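Local coordinates for protein ATP12 ATPase (Paracoccus denitrificans, PDB 2R31) that probably acts as a chaperone in the assembly of the F1 sector of ATP synthase, at residues Y104-P109 / R114-G119; A133-T138 / V144-V149; D162-T167 / E231-L236. All blocks are in the same frame, centred on the assembly; numbering follows the deposited sequence. Where two conformers were deposited one is given.

Interaction 1: residues Y104-P109 / R114-G119; sequences YRADAP and RAQAEG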
loop_
_atom_site.group_PDB
_atom_site.type_symbol
_atom_site.label_atom_id
_atom_site.label_comp_id
_atom_site.label_asym_id
_atom_site.label_seq_id
_atom_site.Cartn_x
_atom_site.Cartn_y
_atom_site.Cartn_z
ATOM N N TYR A 104 -6.998 18.767 2.553
ATOM C CA TYR A 104 -8.431 19.126 2.613
ATOM C C TYR A 104 -8.875 19.157 4.062
ATOM O O TYR A 104 -9.408 18.159 4.607
ATOM C CB TYR A 104 -9.270 18.174 1.678
ATOM C CG TYR A 104 -8.946 18.678 0.292
ATOM C CD1 TYR A 104 -9.641 19.778 -0.215
ATOM C CD2 TYR A 104 -7.965 18.134 -0.489
ATOM C CE1 TYR A 104 -9.378 20.302 -1.465
ATOM C CE2 TYR A 104 -7.672 18.627 -1.731
ATOM C CZ TYR A 104 -8.383 19.713 -2.231
ATOM O OH TYR A 104 -8.096 20.228 -3.496
ATOM N N ARG A 105 -8.668 20.274 4.729
ATOM C CA ARG A 105 -8.935 20.432 6.179
ATOM C C ARG A 105 -10.394 20.730 6.394
ATOM O O ARG A 105 -11.086 21.229 5.485
ATOM C CB ARG A 105 -8.052 21.573 6.741
ATOM C CG ARG A 105 -6.559 21.542 6.487
ATOM C CD ARG A 105 -5.863 20.391 7.112
ATOM N NE ARG A 105 -4.493 20.083 6.737
ATOM C CZ ARG A 105 -3.403 20.526 7.351
ATOM N NH1 ARG A 105 -3.524 21.341 8.385
ATOM N NH2 ARG A 105 -2.211 20.118 6.895
ATOM N N ALA A 106 -10.897 20.429 7.575
ATOM C CA ALA A 106 -12.167 21.004 8.019
ATOM C C ALA A 106 -12.109 22.521 8.116
ATOM O O ALA A 106 -11.096 23.202 8.336
ATOM C CB ALA A 106 -12.506 20.397 9.368
ATOM N N ASP A 107 -13.251 23.104 8.073
ATOM C CA ASP A 107 -13.278 24.502 8.496
ATOM C C ASP A 107 -13.941 24.668 9.871
ATOM O O ASP A 107 -14.013 25.811 10.295
ATOM C CB ASP A 107 -13.856 25.350 7.366
ATOM C CG ASP A 107 -15.320 25.116 7.124
ATOM O OD1 ASP A 107 -15.945 24.329 7.837
ATOM O OD2 ASP A 107 -15.781 25.727 6.158
ATOM N N ALA A 108 -14.388 23.602 10.497
ATOM C CA ALA A 108 -15.021 23.619 11.785
ATOM C C ALA A 108 -15.234 22.201 12.259
ATOM O O ALA A 108 -15.290 21.271 11.453
ATOM C CB ALA A 108 -16.403 24.257 11.702
ATOM N N PRO A 109 -15.414 22.004 13.554
ATOM C CA PRO A 109 -15.187 22.990 14.633
ATOM C C PRO A 109 -13.690 23.294 14.797
ATOM O O PRO A 109 -12.790 22.617 14.259
ATOM C CB PRO A 109 -15.780 22.320 15.862
ATOM C CG PRO A 109 -15.858 20.908 15.516
ATOM C CD PRO A 109 -15.824 20.685 14.063
ATOM N N ARG A 114 -7.536 22.286 14.629
ATOM C CA ARG A 114 -6.283 22.179 15.356
ATOM C C ARG A 114 -5.750 20.743 15.382
ATOM O O ARG A 114 -4.539 20.511 15.248
ATOM C CB ARG A 114 -6.377 22.758 16.769
ATOM C CG ARG A 114 -6.632 24.259 16.702
ATOM C CD ARG A 114 -6.411 24.910 18.053
ATOM N NE ARG A 114 -6.736 26.335 18.011
ATOM C CZ ARG A 114 -7.870 26.850 18.400
ATOM N NH1 ARG A 114 -8.801 26.081 18.938
ATOM N NH2 ARG A 114 -8.051 28.149 18.268
ATOM N N ALA A 115 -6.618 19.753 15.564
ATOM C CA ALA A 115 -6.202 18.348 15.577
ATOM C C ALA A 115 -5.586 17.941 14.252
ATOM O O ALA A 115 -4.585 17.240 14.169
ATOM C CB ALA A 115 -7.346 17.413 15.919
ATOM N N GLN A 116 -6.220 18.361 13.155
ATOM C CA GLN A 116 -5.716 18.073 11.818
ATOM C C GLN A 116 -4.343 18.721 11.634
ATOM O O GLN A 116 -3.423 18.098 11.106
ATOM C CB GLN A 116 -6.695 18.523 10.744
ATOM C CG GLN A 116 -7.994 17.719 10.628
ATOM C CD GLN A 116 -9.002 18.371 9.667
ATOM O OE1 GLN A 116 -8.964 19.561 9.462
ATOM N NE2 GLN A 116 -9.962 17.622 9.127
ATOM N N ALA A 117 -4.169 19.975 12.051
ATOM C CA ALA A 117 -2.901 20.655 11.875
ATOM C C ALA A 117 -1.823 19.968 12.662
ATOM O O ALA A 117 -0.692 19.751 12.177
ATOM C CB ALA A 117 -3.055 22.122 12.277
ATOM N N GLU A 118 -2.131 19.588 13.927
ATOM C CA GLU A 118 -1.109 18.936 14.760
ATOM C C GLU A 118 -0.572 17.672 14.127
ATOM O O GLU A 118 0.635 17.397 14.163
ATOM C CB GLU A 118 -1.687 18.604 16.143
ATOM C CG GLU A 118 -0.715 17.916 17.088
ATOM C CD GLU A 118 -1.294 17.374 18.365
ATOM O OE1 GLU A 118 -2.505 17.079 18.474
ATOM O OE2 GLU A 118 -0.503 17.214 19.295
ATOM N N GLY A 119 -1.496 16.891 13.579
ATOM C CA GLY A 119 -1.070 15.617 12.998
ATOM C C GLY A 119 -0.467 15.734 11.618
ATOM O O GLY A 119 0.460 15.031 11.239
#
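Gln116 and Arg105 run past each other in opposite directions, and the carboxamide of the glutamine ends against the backbone just beyond strand 104-105. Ala106 N donates to Gln116 OE1 over 2.8 Å, meeting a lone pair in the carbonyl plane, though the N-H is bent to 147°. The same oxygen rests 3.4 Å from Arg105 CA, so this is the tight part of the contact. Beyond CG the Gln116 chain is extended (chi2 171°), which carries the amide across from the helix to the strand end; its NE2 turns instead to Asp202. Arg105 bends at chi2 (-64°) and lays its guanidinium over the helix backbone, with Gln116 O above one face and NH1 3.6 Å from Ala117 CA. NE donates to Leu102 O, just before the strand, and NH1 makes a salt bridge with Asp121 farther along the helix. Putting an alanine at Gln116 would probably leave Ala106 N and Asp202 without their shared partner and open a gap beside Arg105 CA. The other side is loose: from Asp107 onward the chain swings away, exposed, and a cis peptide bond leads into Pro109, the N-cap of helix 110-130. Strand 104-105 and helix 110-130 are here the first two elements of a beta-alpha-beta unit, completed by the parallel strand 138-139.

Interaction 2: residues A133-T138 / V144-V149; sequences APLRIT and VPQDPV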
loop_
_atom_site.group_PDB
_atom_site.type_symbol
_atom_site.label_atom_id
_atom_site.label_comp_id
_atom_site.label_asym_id
_atom_site.label_seq_id
_atom_site.Cartn_x
_atom_site.Cartn_y
_atom_site.Cartn_z
ATOM N N ALA A 133 8.332 19.156 -2.348
ATOM C CA ALA A 133 6.950 19.099 -2.815
ATOM C C ALA A 133 5.997 19.695 -1.810
ATOM O O ALA A 133 5.223 19.002 -1.148
ATOM C CB ALA A 133 6.582 17.669 -3.154
ATOM N N PRO A 134 6.046 21.025 -1.648
ATOM C CA PRO A 134 5.150 21.722 -0.695
ATOM C C PRO A 134 3.735 21.754 -1.205
ATOM O O PRO A 134 3.362 22.455 -2.194
ATOM C CB PRO A 134 5.769 23.156 -0.602
ATOM C CG PRO A 134 6.438 23.345 -1.925
ATOM C CD PRO A 134 7.007 21.981 -2.231
ATOM N N LEU A 135 2.833 21.058 -0.503
ATOM C CA LEU A 135 1.423 21.118 -0.860
ATOM C C LEU A 135 0.759 22.312 -0.191
ATOM O O LEU A 135 1.071 22.680 0.917
ATOM C CB LEU A 135 0.660 19.890 -0.376
ATOM C CG LEU A 135 0.959 18.592 -1.087
ATOM C CD1 LEU A 135 0.091 17.482 -0.534
ATOM C CD2 LEU A 135 0.716 18.732 -2.613
ATOM N N ARG A 136 -0.217 22.838 -0.918
ATOM C CA ARG A 136 -1.120 23.839 -0.383
ATOM C C ARG A 136 -2.256 23.134 0.333
ATOM O O ARG A 136 -2.698 22.052 -0.106
ATOM C CB ARG A 136 -1.620 24.708 -1.524
ATOM C CG ARG A 136 -0.517 25.496 -2.285
ATOM C CD ARG A 136 -1.080 26.151 -3.526
ATOM N NE ARG A 136 -0.014 26.879 -4.242
ATOM C CZ ARG A 136 -0.126 27.206 -5.529
ATOM N NH1 ARG A 136 -1.234 26.860 -6.201
ATOM N NH2 ARG A 136 0.852 27.873 -6.127
ATOM N N ILE A 137 -2.702 23.753 1.421
ATOM C CA ILE A 137 -3.866 23.255 2.178
ATOM C C ILE A 137 -5.035 24.220 2.034
ATOM O O ILE A 137 -4.887 25.361 1.639
ATOM C CB ILE A 137 -3.535 22.926 3.646
ATOM C CG1 ILE A 137 -3.465 24.234 4.450
ATOM C CG2 ILE A 137 -2.292 22.033 3.735
ATOM C CD1 ILE A 137 -3.315 24.074 5.952
ATOM N N THR A 138 -6.210 23.722 2.328
ATOM C CA THR A 138 -7.401 24.540 2.372
ATOM C C THR A 138 -8.329 23.983 3.400
ATOM O O THR A 138 -8.093 22.893 3.940
ATOM C CB THR A 138 -8.063 24.614 0.958
ATOM O OG1 THR A 138 -9.030 25.673 1.031
ATOM C CG2 THR A 138 -8.656 23.288 0.496
ATOM N N VAL A 144 -8.468 25.158 -3.604
ATOM C CA VAL A 144 -7.118 25.652 -3.860
ATOM C C VAL A 144 -6.436 24.667 -4.802
ATOM O O VAL A 144 -6.419 23.463 -4.550
ATOM C CB VAL A 144 -6.295 25.909 -2.593
ATOM C CG1 VAL A 144 -4.931 26.504 -3.028
ATOM C CG2 VAL A 144 -6.925 26.807 -1.553
ATOM N N PRO A 145 -5.873 25.130 -5.892
ATOM C CA PRO A 145 -5.131 24.228 -6.799
ATOM C C PRO A 145 -3.713 24.051 -6.278
ATOM O O PRO A 145 -3.179 24.942 -5.604
ATOM C CB PRO A 145 -5.162 24.979 -8.116
ATOM C CG PRO A 145 -5.067 26.409 -7.690
ATOM C CD PRO A 145 -5.868 26.495 -6.371
ATOM N N GLN A 146 -3.073 22.955 -6.631
ATOM C CA GLN A 146 -1.658 22.771 -6.333
ATOM C C GLN A 146 -0.786 23.435 -7.398
ATOM O O GLN A 146 -1.181 23.588 -8.558
ATOM C CB GLN A 146 -1.349 21.287 -6.215
ATOM C CG GLN A 146 -2.138 20.601 -5.109
ATOM C CD GLN A 146 -1.949 21.216 -3.737
ATOM O OE1 GLN A 146 -0.842 21.682 -3.375
ATOM N NE2 GLN A 146 -2.986 21.233 -2.916
ATOM N N ASP A 147 0.410 23.798 -7.007
ATOM C CA ASP A 147 1.414 24.318 -7.933
ATOM C C ASP A 147 1.702 23.244 -8.976
ATOM O O ASP A 147 2.032 22.113 -8.602
ATOM C CB ASP A 147 2.680 24.664 -7.157
ATOM C CG ASP A 147 3.816 25.237 -7.963
ATOM O OD1 ASP A 147 3.836 25.202 -9.190
ATOM O OD2 ASP A 147 4.740 25.725 -7.295
ATOM N N PRO A 148 1.627 23.530 -10.292
ATOM C CA PRO A 148 1.970 22.527 -11.304
ATOM C C PRO A 148 3.324 21.905 -11.136
ATOM O O PRO A 148 3.544 20.743 -11.488
ATOM C CB PRO A 148 1.906 23.383 -12.593
ATOM C CG PRO A 148 1.025 24.540 -12.337
ATOM C CD PRO A 148 1.178 24.836 -10.881
ATOM N N VAL A 149 4.311 22.662 -10.627
ATOM C CA VAL A 149 5.629 22.120 -10.404
ATOM C C VAL A 149 5.640 21.085 -9.273
ATOM O O VAL A 149 6.333 20.085 -9.350
ATOM C CB VAL A 149 6.619 23.249 -10.123
ATOM C CG1 VAL A 149 7.962 22.756 -9.622
ATOM C CG2 VAL A 149 6.821 24.062 -11.422
HETATM O O HOH W 1 1.358 22.873 -4.446
#
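Two loop arms on either side of the short strand 138-139 run almost antiparallel, and the amide of Gln146 bridges them much as a backbone peptide would in a sheet: the second arm leads into the N-capped helix 148-159. Between the arms, Arg136 N donates to Gln146 OE1 over 2.8 Å, on a lone pair in the carbonyl plane, while Gln146 NE2 returns a nearly straight bond (170°) to Arg136 O. Gripped at both ends, the amide is held against flipping. The Gln146 chain starts away from the partner arm and reaches it by bending at chi2 (-57°). Its oxygen also accepts a hydrogen bond from a water, which donates to Pro134 O as well and accepts from Asp147 N, and Leu135 CD2 packs against OE1 at 3.4 Å. The extended Arg136 chain runs back alongside the glutamine, with Asp147 N over one face of its guanidinium; the Asp147 carboxylate lies beyond salt-bridge distance and may at most moderate the charge. At the far end, the hydroxyl of Thr138 is bonded to Ile142 O. Asp147, as N-cap, accepts from Val149 N at OD1, met from above the carboxylate plane. Arg136 NH1 donates to Pro145 O over 2.8 Å, the oxygen near the guanidinium plane but the nitrogen 46° out of the carbonyl plane.

Interaction 3: residues D162-T167 / E231-L236; sequences DPFGLT and ERFWHL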
loop_
_atom_site.group_PDB
_atom_site.type_symbol
_atom_site.label_atom_id
_atom_site.label_comp_id
_atom_site.label_asym_id
_atom_site.label_seq_id
_atom_site.Cartn_x
_atom_site.Cartn_y
_atom_site.Cartn_z
ATOM N N ASP A 162 10.362 1.073 -8.691
ATOM C CA ASP A 162 10.339 -0.155 -9.425
ATOM C C ASP A 162 8.920 -0.751 -9.360
ATOM O O ASP A 162 8.066 -0.301 -8.618
ATOM C CB ASP A 162 11.403 -1.130 -8.953
ATOM C CG ASP A 162 11.427 -1.521 -7.480
ATOM O OD1 ASP A 162 10.402 -1.357 -6.833
ATOM O OD2 ASP A 162 12.487 -1.989 -7.005
ATOM N N PRO A 163 8.574 -1.721 -10.212
ATOM C CA PRO A 163 7.194 -2.196 -10.274
ATOM C C PRO A 163 6.663 -2.850 -9.010
ATOM O O PRO A 163 5.479 -2.633 -8.647
ATOM C CB PRO A 163 7.228 -3.233 -11.456
ATOM C CG PRO A 163 8.326 -2.650 -12.288
ATOM C CD PRO A 163 9.424 -2.222 -11.335
ATOM N N PHE A 164 7.475 -3.638 -8.294
ATOM C CA PHE A 164 6.992 -4.224 -7.064
ATOM C C PHE A 164 6.871 -3.149 -5.979
ATOM O O PHE A 164 5.941 -3.216 -5.153
ATOM C CB PHE A 164 7.907 -5.381 -6.613
ATOM C CG PHE A 164 7.616 -6.707 -7.297
ATOM C CD1 PHE A 164 7.694 -6.849 -8.679
ATOM C CD2 PHE A 164 7.226 -7.800 -6.566
ATOM C CE1 PHE A 164 7.412 -8.039 -9.296
ATOM C CE2 PHE A 164 6.936 -9.004 -7.158
ATOM C CZ PHE A 164 7.021 -9.117 -8.524
ATOM N N GLY A 165 7.726 -2.148 -5.991
ATOM C CA GLY A 165 7.604 -1.046 -5.068
ATOM C C GLY A 165 6.349 -0.214 -5.319
ATOM O O GLY A 165 5.672 0.207 -4.371
ATOM N N LEU A 166 6.023 0.013 -6.593
ATOM C CA LEU A 166 4.792 0.715 -6.928
ATOM C C LEU A 166 3.563 -0.057 -6.455
ATOM O O LEU A 166 2.584 0.515 -5.986
ATOM C CB LEU A 166 4.745 0.940 -8.463
ATOM C CG LEU A 166 3.615 1.841 -8.949
ATOM C CD1 LEU A 166 3.775 3.267 -8.468
ATOM C CD2 LEU A 166 3.512 1.817 -10.478
ATOM N N THR A 167 3.636 -1.395 -6.592
ATOM C CA THR A 167 2.559 -2.269 -6.112
ATOM C C THR A 167 2.361 -2.073 -4.613
ATOM O O THR A 167 1.233 -1.937 -4.155
ATOM C CB THR A 167 2.868 -3.725 -6.448
ATOM O OG1 THR A 167 2.994 -3.870 -7.873
ATOM C CG2 THR A 167 1.739 -4.635 -5.979
ATOM N N GLU A 231 3.143 -2.427 3.500
ATOM C CA GLU A 231 4.425 -2.029 4.057
ATOM C C GLU A 231 5.404 -3.182 4.075
ATOM O O GLU A 231 6.590 -3.032 3.734
ATOM C CB GLU A 231 4.171 -1.458 5.459
ATOM C CG GLU A 231 5.394 -1.101 6.251
ATOM C CD GLU A 231 4.968 -0.644 7.657
ATOM O OE1 GLU A 231 4.250 -1.424 8.383
ATOM O OE2 GLU A 231 5.306 0.452 8.061
ATOM N N ARG A 232 4.933 -4.368 4.484
ATOM C CA ARG A 232 5.801 -5.570 4.482
ATOM C C ARG A 232 6.300 -5.873 3.077
ATOM O O ARG A 232 7.458 -6.209 2.873
ATOM C CB ARG A 232 4.983 -6.731 5.074
ATOM C CG ARG A 232 5.718 -8.046 5.124
ATOM C CD ARG A 232 6.986 -8.018 5.960
ATOM N NE ARG A 232 7.419 -9.377 6.233
ATOM C CZ ARG A 232 8.626 -9.685 6.665
ATOM N NH1 ARG A 232 9.527 -8.740 6.896
ATOM N NH2 ARG A 232 8.926 -10.971 6.880
ATOM N N PHE A 233 5.397 -5.801 2.075
ATOM C CA PHE A 233 5.778 -6.054 0.700
ATOM C C PHE A 233 6.811 -5.039 0.240
ATOM O O PHE A 233 7.770 -5.413 -0.476
ATOM C CB PHE A 233 4.506 -6.032 -0.170
ATOM C CG PHE A 233 4.669 -6.618 -1.541
ATOM C CD1 PHE A 233 4.805 -7.978 -1.704
ATOM C CD2 PHE A 233 4.676 -5.861 -2.700
ATOM C CE1 PHE A 233 4.893 -8.586 -2.935
ATOM C CE2 PHE A 233 4.744 -6.463 -3.955
ATOM C CZ PHE A 233 4.835 -7.804 -4.051
ATOM N N TRP A 234 6.674 -3.774 0.608
ATOM C CA TRP A 234 7.673 -2.750 0.310
ATOM C C TRP A 234 9.040 -3.191 0.832
ATOM O O TRP A 234 10.045 -3.226 0.103
ATOM C CB TRP A 234 7.279 -1.373 0.934
ATOM C CG TRP A 234 8.428 -0.431 0.758
ATOM C CD1 TRP A 234 9.386 -0.150 1.683
ATOM C CD2 TRP A 234 8.775 0.298 -0.418
ATOM N NE1 TRP A 234 10.317 0.702 1.144
ATOM C CE2 TRP A 234 9.976 1.002 -0.125
ATOM C CE3 TRP A 234 8.222 0.459 -1.685
ATOM C CZ2 TRP A 234 10.606 1.818 -1.055
ATOM C CZ3 TRP A 234 8.833 1.256 -2.603
ATOM C CH2 TRP A 234 10.018 1.941 -2.297
ATOM N N HIS A 235 9.128 -3.498 2.123
ATOM C CA HIS A 235 10.423 -3.797 2.709
ATOM C C HIS A 235 11.045 -5.044 2.084
ATOM O O HIS A 235 12.261 -5.095 1.830
ATOM C CB HIS A 235 10.321 -3.934 4.217
ATOM C CG HIS A 235 10.064 -2.652 4.919
ATOM N ND1 HIS A 235 10.905 -1.581 4.819
ATOM C CD2 HIS A 235 9.014 -2.309 5.682
ATOM C CE1 HIS A 235 10.353 -0.584 5.557
ATOM N NE2 HIS A 235 9.219 -1.013 6.115
ATOM N N LEU A 236 10.242 -6.083 1.846
ATOM C CA LEU A 236 10.777 -7.316 1.311
ATOM C C LEU A 236 11.279 -7.191 -0.109
ATOM O O LEU A 236 12.051 -8.034 -0.548
ATOM C CB LEU A 236 9.738 -8.430 1.383
ATOM C CG LEU A 236 9.464 -8.984 2.782
ATOM C CD1 LEU A 236 8.258 -9.896 2.727
ATOM C CD2 LEU A 236 10.646 -9.729 3.350
#
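Phe164 and Phe233 meet rim to rim, neither ring lying over the face of the other, with centroids 5.8 Å apart and planes only 21° from parallel. The closest atoms are Phe164 CD2 and Phe233 CZ, 3.5 Å apart. Phe233 points at the facing helix, its CG anti to the backbone N (chi1 -165°), and this sends the ring into the angle between Phe164 and Thr167. There Phe233 CE2 is 3.7 Å from Phe164 O and 4.1 Å from Thr167 CG2. Thr167 can offer that methyl because its hydroxyl is turned back to donate to Pro163 O, which also accepts from Thr167 N on the opposite face of the carbonyl plane. One residue on, Trp234 sends its six-membered ring against Gly165: CZ3 comes within 3.6 Å of Gly165 CA, and Gly165 O lies at the indole edge, in its plane. Gly165, with no side chain, lets the indole close on its CA, and Gly165 CA and Trp234 CA are 5.6 Å apart. In one of its two conformers Asp162 caps helix 163-174, OD1 accepting from Gly165 N and forming a salt bridge with Arg238, which in turn makes a cation-pi contact with Trp234. Segments 163-167 and 231-236 run nearly antiparallel (163°), their axes 8.8 Å apart at closest approach; helix 47-58 reaches both phenylalanines through Leu49, helix 70-82 touches Thr167 and Phe233, and helix 86-95 covers Leu166 beside them.

Followed from the N terminus, the three contacts come in series, none enclosing or crossing another. Interaction 1 closes a very short loop, from strand 104-105 into the early turns of helix 110-130. Interaction 2 then closes the turn through strand 138-139, ahead of helix 148-159. The two meet directly: Arg105 N lies 2.8 Å from Thr138 O, a probable hydrogen bond between the parallel strands, and Arg105 also packs on Ile137. Interaction 3 is the long-range tie, with 63 mostly helical residues between its segments; it joins helix 163-174, which follows helix 148-159, to the C-terminal helix 214-236. Its centre lies about 31 Å from that of interaction 1 and 27 Å from that of interaction 2.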